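Local coordinates for coat protein (Sulfolobus turreted icosahedral virus, PDB 2BBD), which builds the capsid shell of an archaeal icosahedral virus as its major coat protein and probably shares ancestry with capsid proteins of eukaryotic and bacterial viruses, at residues A[192-203]-A[294-305]; A[225-235]-A[266-275]. All coordinates share one frame; numbering follows the deposited sequence.

Contact 1: A[192-203]-A[294-305]; sequences NVPASSAPIHVA and EYDLALQNQDNV
A classic beta bulge lies where strand 200-204 pairs antiparallel with strand 293-299: Val-202 and Ala-203 both face Tyr-295. Val-202 N donates to Tyr-295 O, and Tyr-295 N donates to Ala-203 O at 3.0 Å. Val-202 also lies over one face of the tyrosine ring, its CB 3.8 Å from the Tyr-295 centroid in a CH-pi contact. Val-202 CG1 is anti to the backbone N (chi1 -178°) and reaches the phenol end of the ring. Val-202 CG2 lies 3.9 Å from Leu-297 CG.

His-201 and Asp-296 form a non-hydrogen-bonded pair, and their side chains lie on the sheet face opposite to Ala-203 and Tyr-295. There His-201 ND1 donates to Glu-294 OE1 at 2.7 Å. The bond is bent (140°), and the oxygen is met from above its carboxylate plane. Glu-294 OE2 lies 2.8 Å from Asp-296 OD1, so the cluster may hold an extra proton, on a carboxylate or on the histidine.

Beyond the loop, Val-193 pairs with Asp-303. Asn-192 N makes a nearly straight bond (171°) to Asn-304 OD1, 2.8 Å long. Val-193 CG2 packs tightly on Val-305 CG2 at 3.5 Å. Between the two paired regions, water 1 joins Pro-194 O and Leu-297 O to Leu-299 N.

On its other edge, strand 293-299 pairs with strand 230-237. Tyr-295 and Leu-297 pack on Tyr-233; on strand 210-219 Tyr-295 touches Gln-214 and Leu-297 Val-216.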
loop_
_atom_site.group_PDB
_atom_site.type_symbol
_atom_site.label_atom_id
_atom_site.label_comp_id
_atom_site.label_asym_id
_atom_site.label_seq_id
_atom_site.Cartn_x
_atom_site.Cartn_y
_atom_site.Cartn_z
ATOM N N ASN A 192 17.437 6.557 8.934
ATOM C CA ASN A 192 18.871 6.766 8.944
ATOM C C ASN A 192 19.729 5.665 8.350
ATOM O O ASN A 192 20.705 5.248 8.962
ATOM C CB ASN A 192 19.307 7.053 10.382
ATOM C CG ASN A 192 18.340 7.976 11.105
ATOM O OD1 ASN A 192 18.039 9.068 10.628
ATOM N ND2 ASN A 192 17.846 7.538 12.261
ATOM N N VAL A 193 19.372 5.192 7.162
ATOM C CA VAL A 193 20.164 4.168 6.500
ATOM C C VAL A 193 21.341 4.885 5.835
ATOM O O VAL A 193 21.151 5.721 4.953
ATOM C CB VAL A 193 19.359 3.445 5.423
ATOM C CG1 VAL A 193 20.252 2.422 4.726
ATOM C CG2 VAL A 193 18.135 2.778 6.046
ATOM N N PRO A 194 22.572 4.567 6.261
ATOM C CA PRO A 194 23.795 5.177 5.727
ATOM C C PRO A 194 24.117 4.922 4.258
ATOM O O PRO A 194 23.742 3.901 3.689
ATOM C CB PRO A 194 24.880 4.638 6.656
ATOM C CG PRO A 194 24.370 3.279 7.002
ATOM C CD PRO A 194 22.897 3.529 7.259
ATOM N N ALA A 195 24.814 5.877 3.656
ATOM C CA ALA A 195 25.225 5.773 2.265
ATOM C C ALA A 195 26.202 4.611 2.169
ATOM O O ALA A 195 26.981 4.378 3.088
ATOM C CB ALA A 195 25.906 7.068 1.822
ATOM N N SER A 196 26.161 3.881 1.063
ATOM C CA SER A 196 27.060 2.755 0.895
ATOM C C SER A 196 27.095 2.333 -0.554
ATOM O O SER A 196 26.089 2.427 -1.259
ATOM C CB SER A 196 26.602 1.576 1.755
ATOM O OG SER A 196 27.476 0.469 1.604
ATOM N N SER A 197 28.252 1.865 -0.998
ATOM C CA SER A 197 28.398 1.412 -2.372
ATOM C C SER A 197 27.931 -0.030 -2.463
ATOM O O SER A 197 27.480 -0.475 -3.511
ATOM C CB SER A 197 29.857 1.531 -2.823
ATOM O OG SER A 197 30.721 0.826 -1.950
ATOM N N ALA A 198 28.041 -0.760 -1.360
ATOM C CA ALA A 198 27.596 -2.153 -1.318
ATOM C C ALA A 198 26.326 -2.198 -0.467
ATOM O O ALA A 198 26.200 -1.455 0.505
ATOM C CB ALA A 198 28.682 -3.041 -0.703
ATOM N N PRO A 199 25.367 -3.066 -0.825
ATOM C CA PRO A 199 24.120 -3.156 -0.053
ATOM C C PRO A 199 24.310 -3.464 1.429
ATOM O O PRO A 199 25.048 -4.380 1.800
ATOM C CB PRO A 199 23.342 -4.257 -0.770
ATOM C CG PRO A 199 23.835 -4.151 -2.197
ATOM C CD PRO A 199 25.327 -3.948 -2.005
ATOM N N ILE A 200 23.641 -2.685 2.273
ATOM C CA ILE A 200 23.721 -2.885 3.712
ATOM C C ILE A 200 22.333 -3.230 4.249
ATOM O O ILE A 200 21.319 -2.899 3.639
ATOM C CB ILE A 200 24.264 -1.632 4.418
ATOM C CG1 ILE A 200 23.281 -0.474 4.278
ATOM C CG2 ILE A 200 25.618 -1.248 3.815
ATOM C CD1 ILE A 200 23.697 0.742 5.048
ATOM N N HIS A 201 22.306 -3.908 5.391
ATOM C CA HIS A 201 21.067 -4.343 6.022
ATOM C C HIS A 201 20.062 -3.241 6.346
ATOM O O HIS A 201 20.376 -2.290 7.063
ATOM C CB HIS A 201 21.377 -5.096 7.315
ATOM C CG HIS A 201 20.155 -5.487 8.087
ATOM N ND1 HIS A 201 19.396 -6.593 7.769
ATOM C CD2 HIS A 201 19.531 -4.892 9.132
ATOM C CE1 HIS A 201 18.360 -6.663 8.585
ATOM N NE2 HIS A 201 18.418 -5.643 9.421
ATOM N N VAL A 202 18.849 -3.384 5.820
ATOM C CA VAL A 202 17.781 -2.435 6.092
ATOM C C VAL A 202 16.867 -3.042 7.171
ATOM O O VAL A 202 16.705 -2.472 8.251
ATOM C CB VAL A 202 16.953 -2.149 4.832
ATOM C CG1 VAL A 202 15.875 -1.121 5.145
ATOM C CG2 VAL A 202 17.867 -1.654 3.713
ATOM N N ALA A 203 16.288 -4.204 6.879
ATOM C CA ALA A 203 15.401 -4.881 7.824
ATOM C C ALA A 203 15.231 -6.360 7.496
ATOM O O ALA A 203 15.626 -6.821 6.423
ATOM C CB ALA A 203 14.020 -4.202 7.830
ATOM N N GLU A 294 16.594 -10.856 4.995
ATOM C CA GLU A 294 16.719 -9.408 5.071
ATOM C C GLU A 294 16.735 -8.798 3.680
ATOM O O GLU A 294 17.027 -9.483 2.695
ATOM C CB GLU A 294 18.041 -9.043 5.752
ATOM C CG GLU A 294 19.245 -9.729 5.091
ATOM C CD GLU A 294 20.594 -9.158 5.498
ATOM O OE1 GLU A 294 20.740 -8.688 6.649
ATOM O OE2 GLU A 294 21.525 -9.196 4.663
ATOM N N TYR A 295 16.400 -7.515 3.594
ATOM C CA TYR A 295 16.496 -6.823 2.318
ATOM C C TYR A 295 17.525 -5.724 2.593
ATOM O O TYR A 295 17.524 -5.109 3.663
ATOM C CB TYR A 295 15.132 -6.291 1.841
ATOM C CG TYR A 295 14.650 -4.974 2.407
ATOM C CD1 TYR A 295 15.015 -3.767 1.821
ATOM C CD2 TYR A 295 13.759 -4.943 3.483
ATOM C CE1 TYR A 295 14.503 -2.557 2.287
ATOM C CE2 TYR A 295 13.243 -3.745 3.954
ATOM C CZ TYR A 295 13.617 -2.558 3.355
ATOM O OH TYR A 295 13.117 -1.368 3.832
ATOM N N ASP A 296 18.437 -5.532 1.644
ATOM C CA ASP A 296 19.518 -4.563 1.785
ATOM C C ASP A 296 19.548 -3.570 0.636
ATOM O O ASP A 296 19.116 -3.873 -0.476
ATOM C CB ASP A 296 20.862 -5.300 1.825
ATOM C CG ASP A 296 20.842 -6.513 2.742
ATOM O OD1 ASP A 296 21.467 -7.532 2.386
ATOM O OD2 ASP A 296 20.212 -6.446 3.818
ATOM N N LEU A 297 20.082 -2.387 0.910
ATOM C CA LEU A 297 20.177 -1.363 -0.114
ATOM C C LEU A 297 21.533 -0.666 -0.141
ATOM O O LEU A 297 22.232 -0.586 0.867
ATOM C CB LEU A 297 19.088 -0.305 0.080
ATOM C CG LEU A 297 17.613 -0.700 -0.053
ATOM C CD1 LEU A 297 16.750 0.518 0.295
ATOM C CD2 LEU A 297 17.310 -1.196 -1.472
ATOM N N ALA A 298 21.897 -0.187 -1.325
ATOM C CA ALA A 298 23.121 0.573 -1.513
ATOM C C ALA A 298 22.585 1.952 -1.837
ATOM O O ALA A 298 21.860 2.118 -2.821
ATOM C CB ALA A 298 23.929 0.027 -2.687
ATOM N N LEU A 299 22.928 2.939 -1.014
ATOM C CA LEU A 299 22.437 4.298 -1.223
ATOM C C LEU A 299 23.529 5.347 -1.413
ATOM O O LEU A 299 24.543 5.322 -0.727
ATOM C CB LEU A 299 21.559 4.719 -0.038
ATOM C CG LEU A 299 20.381 3.821 0.337
ATOM C CD1 LEU A 299 19.711 4.368 1.591
ATOM C CD2 LEU A 299 19.396 3.751 -0.811
ATOM N N GLN A 300 23.286 6.284 -2.332
ATOM C CA GLN A 300 24.215 7.381 -2.631
ATOM C C GLN A 300 24.263 8.404 -1.497
ATOM O O GLN A 300 25.211 9.178 -1.387
ATOM C CB GLN A 300 23.776 8.107 -3.898
ATOM C CG GLN A 300 23.756 7.271 -5.164
ATOM C CD GLN A 300 25.139 7.102 -5.752
ATOM O OE1 GLN A 300 25.815 6.094 -5.517
ATOM N NE2 GLN A 300 25.579 8.103 -6.509
ATOM N N ASN A 301 23.223 8.422 -0.671
ATOM C CA ASN A 301 23.123 9.359 0.454
ATOM C C ASN A 301 22.445 8.665 1.639
ATOM O O ASN A 301 21.751 7.661 1.466
ATOM C CB ASN A 301 22.287 10.595 0.060
ATOM C CG ASN A 301 23.024 11.546 -0.902
ATOM O OD1 ASN A 301 24.074 12.080 -0.568
ATOM N ND2 ASN A 301 22.458 11.760 -2.093
ATOM N N GLN A 302 22.644 9.192 2.843
ATOM C CA GLN A 302 21.998 8.600 4.007
ATOM C C GLN A 302 20.545 9.047 3.932
ATOM O O GLN A 302 20.249 10.239 4.020
ATOM C CB GLN A 302 22.631 9.097 5.304
ATOM C CG GLN A 302 22.005 8.469 6.547
ATOM C CD GLN A 302 22.766 8.792 7.818
ATOM O OE1 GLN A 302 23.978 8.594 7.894
ATOM N NE2 GLN A 302 22.057 9.285 8.826
ATOM N N ASP A 303 19.641 8.090 3.755
ATOM C CA ASP A 303 18.224 8.411 3.638
ATOM C C ASP A 303 17.348 7.568 4.543
ATOM O O ASP A 303 17.815 6.658 5.230
ATOM C CB ASP A 303 17.716 8.180 2.208
ATOM C CG ASP A 303 18.573 8.846 1.149
ATOM O OD1 ASP A 303 19.014 9.992 1.361
ATOM O OD2 ASP A 303 18.782 8.217 0.090
ATOM N N ASN A 304 16.058 7.878 4.517
ATOM C CA ASN A 304 15.098 7.112 5.277
ATOM C C ASN A 304 14.437 6.205 4.244
ATOM O O ASN A 304 14.118 6.640 3.135
ATOM C CB ASN A 304 14.104 8.045 5.962
ATOM C CG ASN A 304 14.743 8.818 7.107
ATOM O OD1 ASN A 304 15.623 8.303 7.797
ATOM N ND2 ASN A 304 14.298 10.049 7.317
ATOM N N VAL A 305 14.279 4.937 4.600
ATOM C CA VAL A 305 13.702 3.948 3.707
ATOM C C VAL A 305 12.308 3.490 4.126
ATOM O O VAL A 305 12.035 3.274 5.306
ATOM C CB VAL A 305 14.619 2.704 3.623
ATOM C CG1 VAL A 305 14.080 1.716 2.586
ATOM C CG2 VAL A 305 16.062 3.142 3.297
HETATM O O HOH W 1 23.432 2.175 1.580
HETATM O O HOH W 2 26.055 8.009 5.603
HETATM O O HOH W 3 25.147 3.474 -3.680
#

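Contact 2: A[225-235]-A[266-275]; sequences INNTDPTEYEL and YSGASAIIDF
Ser-267 OG bonds both ways: it donates to Ile-225 O at 2.9 Å and accepts from Ala-269 N at 3.1 Å. The second bond makes an ST turn, set within the type I beta turn from Ser-267 to Ser-270. The hydroxyl sits between the backbone N and the carbonyl carbon (chi1 74°), where it can serve both partners. The contact joins two facing sheets of a beta sandwich, consistent with the jelly-roll fold of this kind of viral major capsid protein, with strand 230-237 on one side and strand 270-284 on the other. At this end the loops before the two strands meet.

Asn-227 OD1 accepts from Asp-229 N on a lone pair, an Asx turn. Its ND2 bonds Gly-224 O and Val-218 O, so both ends of the amide are held. Ala-269 CB lies against this amide, 3.2 Å from Asn-227 OD1. Pro-230 covers the same alanine from the strand side, its CD 4.1 Å from Ala-269 CB. Water 4 links Asn-226 OD1 to Tyr-266 O, and water 5 accepts from Gly-268 N.

Further along, largely apolar side chains meet between the sheets. Tyr-233 and Ile-273 come from opposite directions. Ile-273 CG1 lies over one face of the Tyr-233 ring, 3.8 Å from its centroid and 22° off the normal. The Tyr-233 hydroxyl is hydrogen-bonded to Gln-214. At the far end, Leu-235 crosses Phe-275 at about a right angle and meets the ring at its edge, with Leu-235 CD2 3.9 Å from Phe-275 CE1.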
loop_
_atom_site.group_PDB
_atom_site.type_symbol
_atom_site.label_atom_id
_atom_site.label_comp_id
_atom_site.label_asym_id
_atom_site.label_seq_id
_atom_site.Cartn_x
_atom_site.Cartn_y
_atom_site.Cartn_z
ATOM N N ILE A 225 11.548 12.406 -2.339
ATOM C CA ILE A 225 11.454 11.137 -3.053
ATOM C C ILE A 225 11.982 11.240 -4.493
ATOM O O ILE A 225 12.122 10.233 -5.182
ATOM C CB ILE A 225 9.985 10.635 -3.071
ATOM C CG1 ILE A 225 9.938 9.133 -3.357
ATOM C CG2 ILE A 225 9.189 11.397 -4.131
ATOM C CD1 ILE A 225 8.565 8.515 -3.102
ATOM N N ASN A 226 12.261 12.455 -4.951
ATOM C CA ASN A 226 12.778 12.640 -6.308
ATOM C C ASN A 226 14.296 12.670 -6.263
ATOM O O ASN A 226 14.910 13.724 -6.387
ATOM C CB ASN A 226 12.248 13.939 -6.915
ATOM C CG ASN A 226 10.745 13.934 -7.043
ATOM O OD1 ASN A 226 10.169 13.047 -7.675
ATOM N ND2 ASN A 226 10.097 14.914 -6.430
ATOM N N ASN A 227 14.887 11.496 -6.077
ATOM C CA ASN A 227 16.333 11.355 -5.987
ATOM C C ASN A 227 16.714 10.052 -6.677
ATOM O O ASN A 227 15.852 9.257 -7.032
ATOM C CB ASN A 227 16.744 11.285 -4.519
ATOM C CG ASN A 227 16.280 9.989 -3.850
ATOM O OD1 ASN A 227 16.839 8.915 -4.094
ATOM N ND2 ASN A 227 15.243 10.086 -3.024
ATOM N N THR A 228 18.011 9.834 -6.854
ATOM C CA THR A 228 18.497 8.618 -7.477
ATOM C C THR A 228 19.561 8.024 -6.572
ATOM O O THR A 228 20.611 7.589 -7.041
ATOM C CB THR A 228 19.113 8.901 -8.867
ATOM O OG1 THR A 228 20.004 10.021 -8.780
ATOM C CG2 THR A 228 18.025 9.199 -9.888
ATOM N N ASP A 229 19.284 8.014 -5.269
ATOM C CA ASP A 229 20.230 7.488 -4.289
ATOM C C ASP A 229 20.349 5.971 -4.262
ATOM O O ASP A 229 21.427 5.437 -4.003
ATOM C CB ASP A 229 19.888 7.976 -2.879
ATOM C CG ASP A 229 20.111 9.466 -2.706
ATOM O OD1 ASP A 229 20.929 10.047 -3.457
ATOM O OD2 ASP A 229 19.478 10.057 -1.809
ATOM N N PRO A 230 19.245 5.247 -4.508
ATOM C CA PRO A 230 19.407 3.792 -4.466
ATOM C C PRO A 230 20.108 3.268 -5.710
ATOM O O PRO A 230 19.779 3.665 -6.822
ATOM C CB PRO A 230 17.968 3.284 -4.319
ATOM C CG PRO A 230 17.161 4.317 -5.021
ATOM C CD PRO A 230 17.824 5.627 -4.640
ATOM N N THR A 231 21.086 2.387 -5.521
ATOM C CA THR A 231 21.820 1.828 -6.655
ATOM C C THR A 231 21.732 0.308 -6.756
ATOM O O THR A 231 21.820 -0.254 -7.849
ATOM C CB THR A 231 23.302 2.236 -6.592
ATOM O OG1 THR A 231 23.866 1.803 -5.347
ATOM C CG2 THR A 231 23.431 3.739 -6.697
ATOM N N GLU A 232 21.537 -0.353 -5.619
ATOM C CA GLU A 232 21.463 -1.808 -5.594
ATOM C C GLU A 232 20.506 -2.314 -4.518
ATOM O O GLU A 232 20.423 -1.736 -3.432
ATOM C CB GLU A 232 22.859 -2.385 -5.330
ATOM C CG GLU A 232 22.975 -3.896 -5.469
ATOM C CD GLU A 232 23.354 -4.327 -6.880
ATOM O OE1 GLU A 232 23.993 -3.524 -7.600
ATOM O OE2 GLU A 232 23.031 -5.473 -7.267
ATOM N N TYR A 233 19.802 -3.402 -4.832
ATOM C CA TYR A 233 18.858 -4.031 -3.910
ATOM C C TYR A 233 19.280 -5.482 -3.732
ATOM O O TYR A 233 19.651 -6.154 -4.692
ATOM C CB TYR A 233 17.429 -3.997 -4.462
ATOM C CG TYR A 233 16.451 -4.821 -3.647
ATOM C CD1 TYR A 233 15.737 -4.254 -2.591
ATOM C CD2 TYR A 233 16.256 -6.179 -3.921
ATOM C CE1 TYR A 233 14.851 -5.016 -1.829
ATOM C CE2 TYR A 233 15.370 -6.952 -3.159
ATOM C CZ TYR A 233 14.675 -6.362 -2.120
ATOM O OH TYR A 233 13.801 -7.111 -1.371
ATOM N N GLU A 234 19.192 -5.970 -2.504
ATOM C CA GLU A 234 19.604 -7.330 -2.214
ATOM C C GLU A 234 18.678 -8.017 -1.209
ATOM O O GLU A 234 18.388 -7.462 -0.147
ATOM C CB GLU A 234 21.029 -7.288 -1.662
ATOM C CG GLU A 234 21.751 -8.614 -1.570
ATOM C CD GLU A 234 23.135 -8.457 -0.948
ATOM O OE1 GLU A 234 23.776 -7.409 -1.177
ATOM O OE2 GLU A 234 23.580 -9.380 -0.237
ATOM N N LEU A 235 18.203 -9.209 -1.566
ATOM C CA LEU A 235 17.354 -10.007 -0.684
ATOM C C LEU A 235 18.232 -11.201 -0.334
ATOM O O LEU A 235 18.555 -12.025 -1.198
ATOM C CB LEU A 235 16.085 -10.482 -1.396
ATOM C CG LEU A 235 15.136 -11.232 -0.454
ATOM C CD1 LEU A 235 14.613 -10.264 0.614
ATOM C CD2 LEU A 235 13.979 -11.854 -1.240
ATOM N N TYR A 266 7.941 5.608 -10.722
ATOM C CA TYR A 266 7.261 6.721 -10.065
ATOM C C TYR A 266 8.298 7.830 -9.850
ATOM O O TYR A 266 7.999 9.019 -9.957
ATOM C CB TYR A 266 6.682 6.256 -8.728
ATOM C CG TYR A 266 6.005 7.353 -7.969
ATOM C CD1 TYR A 266 4.735 7.807 -8.336
ATOM C CD2 TYR A 266 6.644 7.964 -6.890
ATOM C CE1 TYR A 266 4.122 8.845 -7.640
ATOM C CE2 TYR A 266 6.039 8.998 -6.194
ATOM C CZ TYR A 266 4.780 9.432 -6.571
ATOM O OH TYR A 266 4.193 10.450 -5.861
ATOM N N SER A 267 9.522 7.423 -9.528
ATOM C CA SER A 267 10.639 8.345 -9.370
ATOM C C SER A 267 11.898 7.494 -9.410
ATOM O O SER A 267 11.820 6.268 -9.498
ATOM C CB SER A 267 10.579 9.124 -8.052
ATOM O OG SER A 267 10.930 8.306 -6.950
ATOM N N GLY A 268 13.055 8.135 -9.349
ATOM C CA GLY A 268 14.285 7.372 -9.368
ATOM C C GLY A 268 14.533 6.667 -8.049
ATOM O O GLY A 268 15.487 5.910 -7.932
ATOM N N ALA A 269 13.680 6.887 -7.051
ATOM C CA ALA A 269 13.905 6.256 -5.749
ATOM C C ALA A 269 12.855 5.251 -5.316
ATOM O O ALA A 269 12.770 4.912 -4.131
ATOM C CB ALA A 269 14.066 7.335 -4.672
ATOM N N SER A 270 12.069 4.757 -6.269
ATOM C CA SER A 270 11.019 3.794 -5.958
ATOM C C SER A 270 11.105 2.562 -6.853
ATOM O O SER A 270 11.379 2.678 -8.045
ATOM C CB SER A 270 9.643 4.437 -6.151
ATOM O OG SER A 270 9.411 4.729 -7.523
ATOM N N ALA A 271 10.854 1.393 -6.270
ATOM C CA ALA A 271 10.869 0.144 -7.027
ATOM C C ALA A 271 10.056 -0.952 -6.337
ATOM O O ALA A 271 9.872 -0.947 -5.117
ATOM C CB ALA A 271 12.318 -0.327 -7.253
ATOM N N ILE A 272 9.554 -1.889 -7.133
ATOM C CA ILE A 272 8.782 -3.001 -6.605
ATOM C C ILE A 272 9.477 -4.336 -6.845
ATOM O O ILE A 272 9.992 -4.600 -7.934
ATOM C CB ILE A 272 7.393 -3.069 -7.243
ATOM C CG1 ILE A 272 6.550 -1.863 -6.789
ATOM C CG2 ILE A 272 6.730 -4.387 -6.873
ATOM C CD1 ILE A 272 5.207 -1.741 -7.484
ATOM N N ILE A 273 9.490 -5.170 -5.813
ATOM C CA ILE A 273 10.080 -6.497 -5.899
ATOM C C ILE A 273 8.976 -7.537 -5.910
ATOM O O ILE A 273 8.353 -7.788 -4.878
ATOM C CB ILE A 273 10.983 -6.837 -4.684
ATOM C CG1 ILE A 273 12.214 -5.938 -4.657
ATOM C CG2 ILE A 273 11.375 -8.307 -4.728
ATOM C CD1 ILE A 273 11.943 -4.569 -4.087
ATOM N N ASP A 274 8.719 -8.130 -7.070
ATOM C CA ASP A 274 7.715 -9.181 -7.153
ATOM C C ASP A 274 8.453 -10.473 -6.844
ATOM O O ASP A 274 9.175 -11.007 -7.685
ATOM C CB ASP A 274 7.089 -9.238 -8.547
ATOM C CG ASP A 274 6.187 -8.049 -8.829
ATOM O OD1 ASP A 274 6.675 -7.028 -9.346
ATOM O OD2 ASP A 274 4.986 -8.135 -8.513
ATOM N N PHE A 275 8.274 -10.958 -5.621
ATOM C CA PHE A 275 8.939 -12.163 -5.156
ATOM C C PHE A 275 8.816 -13.403 -6.040
ATOM O O PHE A 275 9.792 -14.133 -6.200
ATOM C CB PHE A 275 8.487 -12.468 -3.727
ATOM C CG PHE A 275 8.853 -11.385 -2.742
ATOM C CD1 PHE A 275 10.185 -11.144 -2.417
ATOM C CD2 PHE A 275 7.866 -10.579 -2.169
ATOM C CE1 PHE A 275 10.538 -10.112 -1.532
ATOM C CE2 PHE A 275 8.201 -9.549 -1.290
ATOM C CZ PHE A 275 9.545 -9.314 -0.970
HETATM O O HOH W 4 8.764 11.530 -9.850
HETATM O O HOH W 5 13.568 10.850 -9.067
#

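In the fold
From the N terminus, the chain reaches 192-203 first, passing from the eight-stranded sheet to the edge of the four-stranded one. It then runs through strand 210-219 to 225-235. Strand 243-249 and helix 250-261 follow before 266-275 closes contact 2. Strand 270-284 leads on to 293-299, and 294-305 closes contact 1. The shorter loop of contact 2 thus lies wholly within the longer loop of contact 1. Contact 1 links the two sheets at their connecting segments, while contact 2 packs them face to face. Strands 293-299 and 230-237 are neighbours, so the contacts touch through probable bonds such as Asp-296 N to Glu-234 O.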